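Malate dehydrogenase (Naegleria fowleri, PDB 6UM4) probably interconverts malate and oxaloacetate with a nicotinamide adenine dinucleotide cofactor. Local coordinates at residues S112-I117 with M148-G153; A247-D252 with G278-T283; H253-A258 with Q317-A322. All blocks are in the same frame, centred on the assembly; numbering follows the deposited sequence.

Contact 1 (S112-I117 with M148-G153); sequences SLLFRI and MELDDG
The ring of Phe115 has Leu150 over one face and Glu149 at its edge. Leu150 CD2 stands 3.8 Å from the centroid of the Phe115 ring and 10° off the ring normal. This is a CH-pi contact over the middle of the ring. At the edge, Glu149 CB lies in the ring plane, 3.9 Å from Phe115 CZ. The backbone Glu149 O comes up obliquely to the same corner, 3.5 Å from Phe115 CZ. Phe115 CG is anti to the carbonyl carbon (chi1 -77°), and the ring reaches across the gap between the two helices. Leu150 CD2 also touches Leu114 CB, and Leu150 CD1 lies 4.1 Å from Leu114 CD1. The Leu114 and Leu150 side chains cross at about a right angle. No hydrogen bond joins the two segments.

Helices 108-118 and 140-151 are neighbouring connections of a Rossmann-type nucleotide-binding fold, in which beta-alpha-beta units build a parallel sheet. Leu114 also rests on Val102 and Leu133 of that sheet, and Leu150 on Leu131 and Ile161. The carboxylate of Glu149 turns to the second subunit. There it forms a salt bridge with Arg327 and a hydrogen bond with Ser334. Ala333 of that subunit packs on Phe115, which places the ring beside the dimer interface.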
# COMPACT_ATOMS: atom_id res chain seq x y z
N SER A 112 -3.99 -0.42 3.91
CA SER A 112 -3.06 -0.84 2.87
C SER A 112 -3.77 -1.44 1.66
O SER A 112 -3.33 -1.24 0.53
CB SER A 112 -2.03 -1.83 3.42
OG SER A 112 -1.14 -1.18 4.31
N LEU A 113 -4.88 -2.15 1.88
CA LEU A 113 -5.55 -2.85 0.79
C LEU A 113 -6.15 -1.89 -0.25
O LEU A 113 -6.03 -2.11 -1.46
CB LEU A 113 -6.65 -3.73 1.36
CG LEU A 113 -7.41 -4.50 0.30
CD1 LEU A 113 -6.64 -5.78 -0.00
CD2 LEU A 113 -8.80 -4.83 0.80
N LEU A 114 -6.88 -0.88 0.21
CA LEU A 114 -7.74 -0.17 -0.73
C LEU A 114 -6.91 0.57 -1.78
O LEU A 114 -7.30 0.61 -2.96
CB LEU A 114 -8.65 0.79 0.04
CG LEU A 114 -9.62 0.08 1.00
CD1 LEU A 114 -10.40 1.12 1.81
CD2 LEU A 114 -10.58 -0.89 0.29
N PHE A 115 -5.75 1.13 -1.39
CA PHE A 115 -4.91 1.84 -2.36
C PHE A 115 -4.33 0.88 -3.40
O PHE A 115 -4.14 1.28 -4.56
CB PHE A 115 -3.77 2.61 -1.66
CG PHE A 115 -4.21 3.91 -1.00
CD1 PHE A 115 -4.00 5.12 -1.63
CD2 PHE A 115 -4.85 3.90 0.23
CE1 PHE A 115 -4.42 6.31 -1.04
CE2 PHE A 115 -5.28 5.06 0.82
CZ PHE A 115 -5.06 6.28 0.18
N ARG A 116 -4.08 -0.37 -3.04
CA ARG A 116 -3.59 -1.37 -3.98
C ARG A 116 -4.72 -2.05 -4.73
O ARG A 116 -4.48 -2.91 -5.59
CB ARG A 116 -2.71 -2.41 -3.25
CG ARG A 116 -1.46 -1.74 -2.64
CD ARG A 116 -0.60 -2.72 -1.86
NE ARG A 116 0.05 -3.65 -2.77
CZ ARG A 116 0.77 -4.70 -2.38
NH1 ARG A 116 0.93 -4.96 -1.10
NH2 ARG A 116 1.32 -5.49 -3.29
N ILE A 117 -5.96 -1.68 -4.43
CA ILE A 117 -7.06 -1.89 -5.36
C ILE A 117 -7.21 -0.69 -6.30
O ILE A 117 -7.24 -0.83 -7.52
CB ILE A 117 -8.36 -2.16 -4.58
CG1 ILE A 117 -8.26 -3.47 -3.80
CG2 ILE A 117 -9.56 -2.26 -5.53
CD1 ILE A 117 -9.42 -3.61 -2.84
N MET A 148 -11.69 10.34 1.76
CA MET A 148 -10.87 11.51 1.47
C MET A 148 -9.46 11.11 1.05
O MET A 148 -8.94 11.62 0.05
CB MET A 148 -10.83 12.41 2.69
CG MET A 148 -12.08 13.24 2.87
SD MET A 148 -11.95 14.33 4.29
CE MET A 148 -12.96 13.48 5.47
N GLU A 149 -8.84 10.17 1.78
CA GLU A 149 -7.48 9.79 1.44
C GLU A 149 -7.44 9.10 0.08
O GLU A 149 -6.53 9.35 -0.72
CB GLU A 149 -6.89 8.88 2.51
CG GLU A 149 -6.55 9.59 3.81
CD GLU A 149 -5.30 9.00 4.50
OE1 GLU A 149 -5.49 8.24 5.48
OE2 GLU A 149 -4.15 9.27 4.04
N LEU A 150 -8.42 8.25 -0.20
CA LEU A 150 -8.46 7.58 -1.49
C LEU A 150 -8.70 8.55 -2.63
O LEU A 150 -8.06 8.43 -3.69
CB LEU A 150 -9.56 6.52 -1.47
CG LEU A 150 -9.23 5.19 -0.82
CD1 LEU A 150 -10.51 4.35 -0.70
CD2 LEU A 150 -8.18 4.47 -1.63
N ASP A 151 -9.63 9.50 -2.46
CA ASP A 151 -9.79 10.55 -3.48
C ASP A 151 -8.48 11.27 -3.74
O ASP A 151 -8.11 11.49 -4.90
CB ASP A 151 -10.87 11.55 -3.05
CG ASP A 151 -12.26 10.96 -3.12
OD1 ASP A 151 -12.47 10.06 -3.97
OD2 ASP A 151 -13.12 11.39 -2.32
N ASP A 152 -7.75 11.60 -2.68
CA ASP A 152 -6.46 12.28 -2.79
C ASP A 152 -5.39 11.42 -3.43
O ASP A 152 -4.29 11.93 -3.69
CB ASP A 152 -5.97 12.71 -1.40
CG ASP A 152 -6.88 13.74 -0.78
OD1 ASP A 152 -7.69 14.31 -1.53
OD2 ASP A 152 -6.78 13.99 0.44
N GLY A 153 -5.67 10.14 -3.68
CA GLY A 153 -4.81 9.36 -4.52
C GLY A 153 -4.94 9.67 -5.99
O GLY A 153 -4.06 9.29 -6.77

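Contact 2 (A247-D252 with G278-T283); sequences AMTRLD and GNHSAT
His280 and Asp252 meet through a short hydrogen bond. His280 ND1 donates to Asp252 OD2 at 2.7 Å, with an N-H...O angle of 158°. The acceptor lies in the plane of the imidazole, so the bond leaves the ring along its edge. On the carboxylate it uses the syn side of OD2. The carboxylate and ring planes are 42° apart. The bond and a carbonyl contact act on different parts of the ring: Met248 O sits over one face, offset toward the rim, 3.6 Å from His280 CG. Thr249 CG2 touches His280 CB at 3.9 Å, beside the stem of the side chain, as the two side chains run past each other in opposite directions.

The imidazole reaches this place with CG anti to the backbone N (chi1 175°). His280 is the central residue of an inverse gamma turn, closed by a weak bond from Ser281 N to Asn279 O. The next turn is an ST turn, in which Thr283 N donates to Ser281 OG at 3.2 Å. Asn227 holds the loop from outside, its OD1 accepting from His280 N and its ND2 donating to Gly278 O. The hydroxyl of Thr249, just before helix 250-264, is hydrogen-bonded to Ser373. Asp252 is thus presented from the first turn of a helix, and His280 from the loop after strand 271-277. This His-carboxylate pair is consistent with the one found in the active site of lactate/malate dehydrogenases.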
# COMPACT_ATOMS: atom_id res chain seq x y z
N ALA A 247 -11.50 -18.67 1.88
CA ALA A 247 -10.86 -18.05 3.02
C ALA A 247 -9.37 -17.91 2.73
O ALA A 247 -8.80 -18.68 1.94
CB ALA A 247 -11.12 -18.88 4.29
N MET A 248 -8.72 -16.92 3.35
CA MET A 248 -7.35 -16.56 2.97
C MET A 248 -6.30 -17.30 3.80
O MET A 248 -6.17 -17.07 5.00
CB MET A 248 -7.11 -15.07 3.11
CG MET A 248 -5.83 -14.69 2.41
SD MET A 248 -5.50 -12.93 2.37
CE MET A 248 -5.07 -12.71 4.11
N THR A 249 -5.50 -18.14 3.13
CA THR A 249 -4.27 -18.68 3.71
C THR A 249 -3.05 -18.20 2.95
O THR A 249 -1.93 -18.71 3.15
CB THR A 249 -4.31 -20.20 3.71
OG1 THR A 249 -4.63 -20.65 2.38
CG2 THR A 249 -5.38 -20.68 4.66
N ARG A 250 -3.24 -17.23 2.05
CA ARG A 250 -2.17 -16.77 1.19
C ARG A 250 -1.06 -16.15 2.01
O ARG A 250 0.10 -16.14 1.57
CB ARG A 250 -2.72 -15.75 0.19
CG ARG A 250 -1.72 -15.25 -0.85
CD ARG A 250 -0.97 -16.42 -1.48
NE ARG A 250 -0.11 -15.97 -2.56
CZ ARG A 250 -0.50 -15.81 -3.82
NH1 ARG A 250 -1.76 -16.06 -4.18
NH2 ARG A 250 0.38 -15.36 -4.72
N LEU A 251 -1.37 -15.60 3.19
CA LEU A 251 -0.32 -15.00 4.00
C LEU A 251 0.53 -16.07 4.66
O LEU A 251 1.76 -15.96 4.71
CB LEU A 251 -0.92 -14.04 5.03
CG LEU A 251 0.18 -13.36 5.86
CD1 LEU A 251 1.11 -12.53 4.96
CD2 LEU A 251 -0.33 -12.56 7.05
N ASP A 252 -0.10 -17.13 5.17
CA ASP A 252 0.66 -18.30 5.61
C ASP A 252 1.56 -18.79 4.49
O ASP A 252 2.76 -19.05 4.68
CB ASP A 252 -0.27 -19.41 6.09
CG ASP A 252 -1.30 -18.95 7.13
OD1 ASP A 252 -0.93 -18.34 8.16
OD2 ASP A 252 -2.49 -19.26 6.95
N GLY A 278 -5.04 -27.09 5.35
CA GLY A 278 -5.80 -27.06 6.59
C GLY A 278 -6.43 -25.73 6.98
O GLY A 278 -6.90 -24.97 6.13
N ASN A 279 -6.43 -25.46 8.28
CA ASN A 279 -7.07 -24.29 8.86
C ASN A 279 -6.12 -23.10 8.86
O ASN A 279 -4.91 -23.25 9.05
CB ASN A 279 -7.48 -24.64 10.30
CG ASN A 279 -8.53 -23.74 10.86
OD1 ASN A 279 -9.07 -22.91 10.16
ND2 ASN A 279 -8.84 -23.91 12.14
N HIS A 280 -6.67 -21.89 8.68
CA HIS A 280 -5.86 -20.68 8.87
C HIS A 280 -5.67 -20.49 10.37
O HIS A 280 -6.34 -19.70 11.04
CB HIS A 280 -6.54 -19.47 8.21
CG HIS A 280 -5.84 -18.17 8.45
ND1 HIS A 280 -4.51 -17.96 8.14
CD2 HIS A 280 -6.29 -17.00 8.98
CE1 HIS A 280 -4.17 -16.72 8.46
NE2 HIS A 280 -5.23 -16.12 8.97
N SER A 281 -4.71 -21.25 10.93
CA SER A 281 -4.52 -21.28 12.37
C SER A 281 -3.19 -21.96 12.65
O SER A 281 -2.47 -22.36 11.73
CB SER A 281 -5.65 -22.02 13.07
OG SER A 281 -5.46 -23.41 12.90
N ALA A 282 -2.89 -22.11 13.93
CA ALA A 282 -1.63 -22.75 14.30
C ALA A 282 -1.59 -24.24 13.98
O ALA A 282 -0.52 -24.83 14.06
CB ALA A 282 -1.35 -22.55 15.79
N THR A 283 -2.72 -24.87 13.60
CA THR A 283 -2.68 -26.27 13.19
C THR A 283 -2.43 -26.42 11.70
O THR A 283 -2.42 -27.55 11.19
CB THR A 283 -4.00 -26.98 13.52
OG1 THR A 283 -5.01 -26.59 12.59
CG2 THR A 283 -4.44 -26.67 14.95

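Contact 3 (H253-A258 with Q317-A322); sequences HDRGLA and QQRGAA
Where helix 319-327 begins, the side chain of Arg255 from helix 250-264 lies against Arg319 and Gly320 of its first turn. Arg255 CG is anti to the carbonyl carbon (chi1 -74°), and the chain runs extended to NE. It can therefore span the distance between the helices. Its aliphatic part meets the carbons of Arg319, with Arg255 CD 3.5 Å from Arg319 CG. Further out, Arg255 NE is 3.3 Å from the same Arg319 CG. The guanidinium then lies over the backbone. Gly320 N is above one face, offset toward the rim, and Arg255 NH2 is 3.6 Å from Gly320 CA. No hydrogen bond crosses between the segments.

Arg319 bends at chi2 (64°), and its side chain crosses that of Arg255 obliquely. The two guanidinium planes are 76° apart. The two NE atoms, Arg255 NE and Arg319 NE, are 4.9 Å apart, and an acid of the second subunit lies near both. Asp152 of that subunit forms a salt bridge with Arg319 and a long, weak ion pair with Arg255. The negative charge would offset the closeness of two cations. Arg319 also donates to Met148 O of the second subunit. On another side of helix 250-264, His253 and Leu257 pack on strand 271-277, so this helix lies between that strand and the start of helix 319-327.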
# COMPACT_ATOMS: atom_id res chain seq x y z
N HIS A 253 0.97 -18.93 3.30
CA HIS A 253 1.71 -19.38 2.12
C HIS A 253 2.94 -18.51 1.86
O HIS A 253 4.07 -19.00 1.76
CB HIS A 253 0.76 -19.39 0.92
CG HIS A 253 1.41 -19.81 -0.36
ND1 HIS A 253 1.22 -21.06 -0.90
CD2 HIS A 253 2.22 -19.14 -1.21
CE1 HIS A 253 1.90 -21.15 -2.04
NE2 HIS A 253 2.51 -19.99 -2.25
N ASP A 254 2.73 -17.19 1.78
CA ASP A 254 3.83 -16.29 1.50
C ASP A 254 4.85 -16.29 2.63
O ASP A 254 6.04 -16.03 2.40
CB ASP A 254 3.31 -14.86 1.24
CG ASP A 254 2.56 -14.75 -0.09
OD1 ASP A 254 2.71 -15.65 -0.96
OD2 ASP A 254 1.78 -13.77 -0.25
N ARG A 255 4.41 -16.49 3.88
CA ARG A 255 5.36 -16.55 4.98
C ARG A 255 6.26 -17.77 4.85
O ARG A 255 7.46 -17.69 5.14
CB ARG A 255 4.63 -16.55 6.32
CG ARG A 255 4.06 -15.19 6.69
CD ARG A 255 3.09 -15.32 7.83
NE ARG A 255 2.83 -14.03 8.47
CZ ARG A 255 1.86 -13.83 9.34
NH1 ARG A 255 1.03 -14.83 9.66
NH2 ARG A 255 1.69 -12.63 9.87
N GLY A 256 5.69 -18.90 4.42
CA GLY A 256 6.50 -20.07 4.15
C GLY A 256 7.53 -19.81 3.07
O GLY A 256 8.71 -20.18 3.21
N LEU A 257 7.10 -19.19 1.96
CA LEU A 257 8.03 -18.84 0.90
C LEU A 257 9.16 -17.98 1.43
O LEU A 257 10.31 -18.13 1.00
CB LEU A 257 7.30 -18.12 -0.24
CG LEU A 257 6.21 -18.85 -1.01
CD1 LEU A 257 5.66 -17.92 -2.06
CD2 LEU A 257 6.77 -20.09 -1.67
N ALA A 258 8.86 -17.06 2.34
CA ALA A 258 9.94 -16.21 2.83
C ALA A 258 10.87 -16.98 3.75
O ALA A 258 12.08 -16.72 3.75
CB ALA A 258 9.40 -14.96 3.54
N GLN A 317 3.91 -21.04 11.58
CA GLN A 317 2.68 -20.98 12.38
C GLN A 317 2.69 -19.79 13.32
O GLN A 317 1.63 -19.19 13.56
CB GLN A 317 2.53 -22.27 13.20
CG GLN A 317 2.25 -23.53 12.40
CD GLN A 317 2.42 -24.78 13.24
OE1 GLN A 317 3.16 -24.79 14.24
NE2 GLN A 317 1.73 -25.86 12.86
N GLN A 318 3.86 -19.41 13.84
CA GLN A 318 3.97 -18.39 14.87
C GLN A 318 4.46 -17.06 14.33
O GLN A 318 4.82 -16.17 15.11
CB GLN A 318 4.90 -18.86 15.99
CG GLN A 318 4.44 -20.15 16.60
CD GLN A 318 3.05 -20.01 17.20
OE1 GLN A 318 2.69 -18.95 17.72
NE2 GLN A 318 2.25 -21.08 17.09
N ARG A 319 4.47 -16.90 13.01
CA ARG A 319 5.04 -15.70 12.40
C ARG A 319 4.30 -14.43 12.84
O ARG A 319 4.91 -13.38 13.02
CB ARG A 319 5.03 -15.85 10.89
CG ARG A 319 5.61 -14.65 10.19
CD ARG A 319 7.07 -14.44 10.50
NE ARG A 319 7.66 -13.62 9.45
CZ ARG A 319 8.97 -13.45 9.27
NH1 ARG A 319 9.83 -14.05 10.07
NH2 ARG A 319 9.40 -12.69 8.28
N GLY A 320 2.97 -14.51 12.97
CA GLY A 320 2.23 -13.33 13.41
C GLY A 320 2.65 -12.85 14.79
O GLY A 320 2.74 -11.65 15.04
N ALA A 321 2.88 -13.79 15.71
CA ALA A 321 3.30 -13.39 17.04
C ALA A 321 4.68 -12.74 17.00
O ALA A 321 4.95 -11.83 17.80
CB ALA A 321 3.30 -14.59 17.98
N ALA A 322 5.55 -13.19 16.10
CA ALA A 322 6.89 -12.60 16.00
C ALA A 322 6.83 -11.15 15.55
O ALA A 322 7.58 -10.31 16.05
CB ALA A 322 7.75 -13.42 15.04

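In the fold
From the N terminus, contact 1 is the first to close, bringing residues 148-153 back to 112-117 around strand 129-134. It ties two neighbouring helices of the nucleotide-binding domain. Contacts 2 and 3 come later and cross. Residues 253-258 follow directly on 247-252 in helix 250-264, and the loop 278-283 returns before 317-322 does. The same helix thus joins the loop after strand 271-277 at its start and helix 319-327 one turn on. The centres of contacts 2 and 3 are about 10 Å apart, and Ala282 touches Gln317. Contact 1 lies about 26 Å from contact 3, centre to centre, yet both adjoin the second subunit.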